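Local coordinates for peptidase M16 inactive domain family protein (Pseudomonas fluorescens, PDB 3GWB), which is of unknown function but has the fold of M16 metallopeptidases and may serve as the non-catalytic partner of an active peptidase, at residues V14-T19 with L380-L385; P110-F115 with E211-Q216; K149-E154 with V416-T421. One frame throughout, in Å; residues are numbered along the deposited sequence.

Interaction 1 of 3, residues V14-T19 with L380-L385; sequences VQTWST and LPLSYL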
# COMPACT_ATOMS: atom_id res chain seq x y z
N VAL A 14 -12.45 29.42 3.74
CA VAL A 14 -11.03 29.15 3.86
C VAL A 14 -10.39 30.42 4.41
O VAL A 14 -10.61 31.52 3.89
CB VAL A 14 -10.41 28.83 2.49
CG1 VAL A 14 -8.92 28.56 2.64
CG2 VAL A 14 -11.11 27.63 1.87
N GLN A 15 -9.61 30.27 5.47
CA GLN A 15 -8.94 31.42 6.06
C GLN A 15 -7.46 31.33 5.76
O GLN A 15 -6.89 30.24 5.69
CB GLN A 15 -9.17 31.43 7.57
CG GLN A 15 -10.63 31.48 7.95
CD GLN A 15 -10.83 31.36 9.44
OE1 GLN A 15 -10.38 32.20 10.21
NE2 GLN A 15 -11.50 30.29 9.86
N THR A 16 -6.81 32.47 5.58
CA THR A 16 -5.40 32.45 5.27
C THR A 16 -4.62 33.59 5.90
O THR A 16 -5.17 34.65 6.19
CB THR A 16 -5.19 32.49 3.74
OG1 THR A 16 -3.81 32.27 3.43
CG2 THR A 16 -5.62 33.84 3.18
N TRP A 17 -3.33 33.35 6.11
CA TRP A 17 -2.43 34.33 6.69
C TRP A 17 -1.03 33.76 6.56
O TRP A 17 -0.86 32.64 6.07
CB TRP A 17 -2.78 34.58 8.17
CG TRP A 17 -2.63 33.40 9.10
CD1 TRP A 17 -1.51 33.05 9.82
CD2 TRP A 17 -3.63 32.43 9.44
NE1 TRP A 17 -1.76 31.94 10.58
CE2 TRP A 17 -3.05 31.53 10.37
CE3 TRP A 17 -4.96 32.23 9.05
CZ2 TRP A 17 -3.76 30.45 10.91
CZ3 TRP A 17 -5.67 31.15 9.59
CH2 TRP A 17 -5.07 30.29 10.51
N SER A 18 -0.03 34.54 6.95
CA SER A 18 1.35 34.09 6.89
C SER A 18 1.97 34.16 8.27
O SER A 18 1.52 34.93 9.12
CB SER A 18 2.15 34.98 5.92
OG SER A 18 1.68 34.82 4.60
N THR A 19 2.98 33.34 8.52
CA THR A 19 3.66 33.35 9.81
C THR A 19 4.82 34.35 9.72
O THR A 19 5.13 34.85 8.64
CB THR A 19 4.25 31.98 10.17
OG1 THR A 19 5.26 31.64 9.21
CG2 THR A 19 3.16 30.90 10.19
N LEU A 380 -3.52 29.25 -5.94
CA LEU A 380 -4.84 29.24 -6.58
C LEU A 380 -5.72 30.20 -5.79
O LEU A 380 -5.46 30.46 -4.61
CB LEU A 380 -5.43 27.83 -6.53
CG LEU A 380 -4.55 26.75 -7.17
CD1 LEU A 380 -5.23 25.39 -7.02
CD2 LEU A 380 -4.31 27.08 -8.64
N PRO A 381 -6.77 30.75 -6.42
CA PRO A 381 -7.65 31.68 -5.70
C PRO A 381 -8.25 31.09 -4.42
O PRO A 381 -8.51 29.90 -4.32
CB PRO A 381 -8.70 32.04 -6.75
CG PRO A 381 -8.72 30.86 -7.65
CD PRO A 381 -7.26 30.52 -7.79
N LEU A 382 -8.47 31.95 -3.43
CA LEU A 382 -9.03 31.50 -2.17
C LEU A 382 -10.38 30.79 -2.34
O LEU A 382 -10.75 29.94 -1.53
CB LEU A 382 -9.18 32.68 -1.22
CG LEU A 382 -9.31 32.31 0.25
CD1 LEU A 382 -8.04 31.62 0.70
CD2 LEU A 382 -9.58 33.55 1.07
N SER A 383 -11.10 31.16 -3.39
CA SER A 383 -12.41 30.56 -3.65
C SER A 383 -12.31 29.43 -4.66
O SER A 383 -13.31 29.05 -5.27
CB SER A 383 -13.36 31.63 -4.19
OG SER A 383 -12.83 32.22 -5.37
N TYR A 384 -11.11 28.89 -4.83
CA TYR A 384 -10.88 27.82 -5.79
C TYR A 384 -11.88 26.66 -5.69
O TYR A 384 -12.42 26.21 -6.70
CB TYR A 384 -9.47 27.25 -5.64
CG TYR A 384 -9.19 26.16 -6.63
CD1 TYR A 384 -8.95 26.46 -7.97
CD2 TYR A 384 -9.21 24.82 -6.25
CE1 TYR A 384 -8.75 25.46 -8.91
CE2 TYR A 384 -9.01 23.80 -7.19
CZ TYR A 384 -8.79 24.13 -8.51
OH TYR A 384 -8.61 23.14 -9.45
N LEU A 385 -12.10 26.17 -4.48
CA LEU A 385 -13.01 25.06 -4.29
C LEU A 385 -14.39 25.35 -4.88
O LEU A 385 -14.87 24.61 -5.74
CB LEU A 385 -13.15 24.74 -2.80
CG LEU A 385 -11.85 24.34 -2.09
CD1 LEU A 385 -12.13 24.10 -0.61
CD2 LEU A 385 -11.28 23.09 -2.75
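Val14, at the start of the segment 14-19, meets Leu382 in the turn before helix 384-394 and Leu385 in the first turn of that helix. The contact joins an outermost strand of the six-stranded mixed sheet in the N-terminal half of this M16 fold to a turn in the C-terminal half. Val14 sends its CG1 methyl to within 3.7 Å of Leu382 CD1, the two side chains lying alongside and pointing opposite ways. Its other branch, CG2, lies 4.4 Å from Leu385 CD1, a looser touch, and helix 365-377 packs on the same valine through Leu372. Gln15 turns the other way, hydrogen-bonding through its amide oxygen to Arg207. With Thr16 the strand faces the turn again: its CG2 methyl lies 4.1 Å from Leu382 CD1, while OG1 is taken up by the backbone oxygen of Val25 on the adjoining strand. Trp17 packs on that strand and on helix 207-220 instead. Leu382 thus lays one methyl across two alternate residues of the first segment. The turn presenting it is type I, closed by a hydrogen bond from Tyr384 N to Pro381 O (2.8 Å). With its CG anti to the backbone N (chi1 -161°), Leu382 extends toward Val14, and its second methyl, CD2, rests 3.6 Å from Val14 O.

Interaction 2 of 3, residues P110-F115 with E211-Q216; sequences PALKLF and EAIAAQ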
# COMPACT_ATOMS: atom_id res chain seq x y z
N PRO A 110 1.47 17.32 22.82
CA PRO A 110 2.65 16.44 22.77
C PRO A 110 2.91 15.96 21.34
O PRO A 110 4.06 15.87 20.91
CB PRO A 110 2.24 15.29 23.69
CG PRO A 110 1.33 15.94 24.67
CD PRO A 110 0.49 16.83 23.79
N ALA A 111 1.84 15.64 20.62
CA ALA A 111 1.96 15.16 19.24
C ALA A 111 2.56 16.22 18.32
O ALA A 111 3.36 15.90 17.44
CB ALA A 111 0.60 14.72 18.72
N LEU A 112 2.17 17.48 18.51
CA LEU A 112 2.69 18.56 17.68
C LEU A 112 4.14 18.88 17.99
O LEU A 112 4.90 19.26 17.09
CB LEU A 112 1.82 19.81 17.84
CG LEU A 112 0.45 19.68 17.18
CD1 LEU A 112 -0.48 20.75 17.73
CD2 LEU A 112 0.59 19.80 15.66
N LYS A 113 4.53 18.74 19.25
CA LYS A 113 5.92 18.99 19.63
C LYS A 113 6.81 17.95 18.97
O LYS A 113 7.90 18.27 18.50
CB LYS A 113 6.09 18.90 21.15
CG LYS A 113 5.49 20.07 21.90
CD LYS A 113 5.82 20.00 23.39
CE LYS A 113 7.32 20.09 23.63
NZ LYS A 113 7.65 20.10 25.09
N LEU A 114 6.34 16.70 18.93
CA LEU A 114 7.10 15.63 18.30
C LEU A 114 7.15 15.85 16.79
O LEU A 114 8.20 15.68 16.16
CB LEU A 114 6.47 14.27 18.62
CG LEU A 114 7.07 13.04 17.93
CD1 LEU A 114 8.57 12.95 18.21
CD2 LEU A 114 6.35 11.79 18.43
N PHE A 115 6.02 16.23 16.22
CA PHE A 115 5.93 16.49 14.78
C PHE A 115 6.87 17.62 14.36
O PHE A 115 7.58 17.50 13.36
CB PHE A 115 4.49 16.86 14.41
CG PHE A 115 4.29 17.11 12.93
CD1 PHE A 115 4.29 16.05 12.03
CD2 PHE A 115 4.12 18.40 12.45
CE1 PHE A 115 4.11 16.27 10.67
CE2 PHE A 115 3.94 18.64 11.08
CZ PHE A 115 3.94 17.57 10.19
N GLU A 211 -3.78 29.49 14.66
CA GLU A 211 -2.69 30.46 14.59
C GLU A 211 -1.51 29.98 15.42
O GLU A 211 -0.37 30.04 14.96
CB GLU A 211 -3.17 31.82 15.09
CG GLU A 211 -3.63 32.75 13.97
CD GLU A 211 -4.42 33.94 14.49
OE1 GLU A 211 -4.20 34.33 15.66
OE2 GLU A 211 -5.24 34.50 13.73
N ALA A 212 -1.79 29.49 16.63
CA ALA A 212 -0.74 28.99 17.52
C ALA A 212 -0.03 27.77 16.93
O ALA A 212 1.20 27.67 16.98
CB ALA A 212 -1.34 28.64 18.89
N ILE A 213 -0.80 26.84 16.38
CA ILE A 213 -0.24 25.63 15.78
C ILE A 213 0.68 26.01 14.61
O ILE A 213 1.81 25.52 14.51
CB ILE A 213 -1.35 24.70 15.22
CG1 ILE A 213 -2.30 24.28 16.34
CG2 ILE A 213 -0.72 23.53 14.48
CD1 ILE A 213 -1.63 23.74 17.56
N ALA A 214 0.19 26.87 13.73
CA ALA A 214 0.98 27.27 12.58
C ALA A 214 2.25 28.00 12.97
O ALA A 214 3.30 27.77 12.39
CB ALA A 214 0.14 28.13 11.64
N ALA A 215 2.16 28.89 13.96
CA ALA A 215 3.34 29.62 14.40
C ALA A 215 4.38 28.69 15.00
O ALA A 215 5.58 28.87 14.82
CB ALA A 215 2.95 30.69 15.40
N GLN A 216 3.90 27.68 15.73
CA GLN A 216 4.80 26.72 16.37
C GLN A 216 5.53 25.86 15.35
O GLN A 216 6.73 25.65 15.46
CB GLN A 216 4.01 25.82 17.33
CG GLN A 216 4.80 24.61 17.82
CD GLN A 216 4.00 23.70 18.74
OE1 GLN A 216 2.84 23.39 18.46
NE2 GLN A 216 4.63 23.26 19.83
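Leu112 and Ile213 form the tight side of a contact between two nearly parallel helices, 105-120 and 207-220. Their side chains lie roughly perpendicular, and the methyls Leu112 CD1 and Ile213 CD1 are modelled only 3.2 Å apart, closer than carbons normally pack, so the exact value is doubtful although the contact itself is clear. A second, ordinary contact comes from the beta-branch of the isoleucine, with Ile213 CG2 4.1 Å from Leu112 CD2. Ile213 does not aim its CB straight at the other helix; the bends in its chain (chi1 -60°, chi2 -50°) bring CD1 across. Such long side chains suit the spacing: the axes of the two segments approach to 11.1 Å at their nearest and cross at -25°. The outer part of the contact is looser and nearer solvent. Here Gln216 runs out extended, CG anti to the backbone N and CD anti to CA, and lays its amide against the aliphatic start of two neighbours: OE1 is 3.8 Å from Leu112 CB and NE2 is 3.9 Å from Lys113 CG. These are van der Waals touches, and the exposed lysine chain continues away from the partner helix. Both helices belong to the layer on one face of the N-terminal sheet: beneath them Leu112 packs on Leu38 of strand 35-42 and Leu99 of strand 95-102, while Phe115, one turn on, reaches the same two strands and helix 72-80.

Interaction 3 of 3, residues K149-E154 with V416-T421; sequences KLASLE and VSAGPT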
# COMPACT_ATOMS: atom_id res chain seq x y z
N LYS A 149 7.16 0.41 -15.76
CA LYS A 149 8.08 1.35 -15.13
C LYS A 149 9.19 1.74 -16.10
O LYS A 149 9.57 2.90 -16.19
CB LYS A 149 8.72 0.76 -13.87
CG LYS A 149 7.75 0.42 -12.74
CD LYS A 149 8.48 0.52 -11.40
CE LYS A 149 7.87 -0.37 -10.32
NZ LYS A 149 8.25 -1.81 -10.50
N LEU A 150 9.71 0.75 -16.82
CA LEU A 150 10.79 1.00 -17.77
C LEU A 150 10.33 1.91 -18.90
O LEU A 150 11.09 2.75 -19.38
CB LEU A 150 11.31 -0.32 -18.33
CG LEU A 150 12.02 -1.22 -17.30
CD1 LEU A 150 12.42 -2.53 -17.95
CD2 LEU A 150 13.25 -0.50 -16.75
N ALA A 151 9.08 1.75 -19.32
CA ALA A 151 8.53 2.59 -20.39
C ALA A 151 8.29 3.99 -19.85
O ALA A 151 8.52 4.99 -20.53
CB ALA A 151 7.23 1.99 -20.90
N SER A 152 7.81 4.07 -18.61
CA SER A 152 7.53 5.35 -17.98
C SER A 152 8.80 6.20 -17.82
O SER A 152 8.82 7.37 -18.19
CB SER A 152 6.88 5.13 -16.61
OG SER A 152 6.55 6.37 -16.01
N LEU A 153 9.86 5.60 -17.27
CA LEU A 153 11.12 6.32 -17.08
C LEU A 153 11.63 6.89 -18.40
O LEU A 153 12.04 8.04 -18.47
CB LEU A 153 12.19 5.40 -16.48
CG LEU A 153 11.93 4.86 -15.07
CD1 LEU A 153 13.13 4.05 -14.61
CD2 LEU A 153 11.67 6.02 -14.11
N GLU A 154 11.59 6.06 -19.45
CA GLU A 154 12.04 6.48 -20.78
C GLU A 154 11.12 7.55 -21.36
O GLU A 154 11.59 8.51 -21.97
CB GLU A 154 12.07 5.27 -21.72
CG GLU A 154 12.33 5.58 -23.20
CD GLU A 154 13.68 6.23 -23.44
OE1 GLU A 154 14.62 5.97 -22.66
OE2 GLU A 154 13.81 6.99 -24.43
N VAL A 416 5.94 5.42 -26.24
CA VAL A 416 6.94 4.48 -25.77
C VAL A 416 6.26 3.18 -25.36
O VAL A 416 5.36 3.18 -24.52
CB VAL A 416 7.71 5.04 -24.55
CG1 VAL A 416 8.72 4.01 -24.07
CG2 VAL A 416 8.40 6.34 -24.93
N SER A 417 6.69 2.09 -25.98
CA SER A 417 6.15 0.78 -25.68
C SER A 417 7.25 -0.13 -25.16
O SER A 417 8.42 0.03 -25.52
CB SER A 417 5.53 0.16 -26.93
OG SER A 417 6.48 0.06 -27.97
N ALA A 418 6.89 -1.07 -24.30
CA ALA A 418 7.84 -2.01 -23.74
C ALA A 418 7.21 -3.38 -23.84
O ALA A 418 6.14 -3.63 -23.27
CB ALA A 418 8.15 -1.68 -22.28
N GLY A 419 7.86 -4.27 -24.58
CA GLY A 419 7.35 -5.61 -24.76
C GLY A 419 8.19 -6.34 -25.79
O GLY A 419 9.20 -5.81 -26.24
N PRO A 420 7.79 -7.55 -26.19
CA PRO A 420 8.54 -8.33 -27.18
C PRO A 420 8.13 -7.96 -28.60
O PRO A 420 7.03 -7.45 -28.83
CB PRO A 420 8.13 -9.75 -26.85
CG PRO A 420 6.68 -9.57 -26.53
CD PRO A 420 6.68 -8.34 -25.64
N THR A 421 9.02 -8.23 -29.56
CA THR A 421 8.72 -7.95 -30.96
C THR A 421 8.16 -9.25 -31.53
O THR A 421 8.90 -10.19 -31.77
CB THR A 421 9.98 -7.54 -31.73
OG1 THR A 421 10.46 -6.29 -31.22
CG2 THR A 421 9.68 -7.38 -33.22
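Glu154 OE2 forms a salt bridge with Arg158 NE one turn further along the same helix, leaving the aliphatic part of the glutamate to meet Val416. The side chain leaves with CG anti to the backbone N and then bends at chi2 (62°), which turns the carboxylate aside while Glu154 CG sits 4.0 Å from Val416 CG1; Glu154 comes in square to the valine. That same valine methyl also lies over the helix backbone, 3.7 Å from Ala151 O. Segment 149-154 of helix 147-160 runs nearly antiparallel to strand 416-419, at 154°. This is helix-on-sheet packing in an alpha+beta M16 domain: the strand lies between 239-244 and 249-257 in the mixed C-terminal sheet, bonded to both by its backbone. The small side chain of Ala151 is consistent with the close approach, its CB lying 4.0 Å from Ala418 CB and equally near Val416 CG1, so that a single methyl touches two alternate residues on one face of the strand. The axes come within 7.6 Å. Met253 flanks Ala151 from strand 249-257, and Ile243 touches both Glu154 and Ala418 from strand 239-244. Ser417 faces the other way, where its OG hydrogen-bonds to His242 ND1.

In the fold
Interactions 1 and 2 are neighbours at one end of the molecule, their centres 20 Å apart. Helix 207-220 links them: Trp17 and Thr19 of interaction 1 pack against Glu211 and Ala214 of interaction 2, and strand 15-18 edges the sheet on which that helix lies. Interaction 3 belongs to the second sheet, beyond the chain's centre, its own centre about 41 Å from interaction 1's and 45 Å from interaction 2's. Along the chain, interaction 2 is nested inside the loop closed by 14-19 with 380-385, whereas interaction 3 crosses both. Early segments therefore meet late ones at two distant places, tying together the halves of a two-part M16 fold, while interaction 2 stays within the first half.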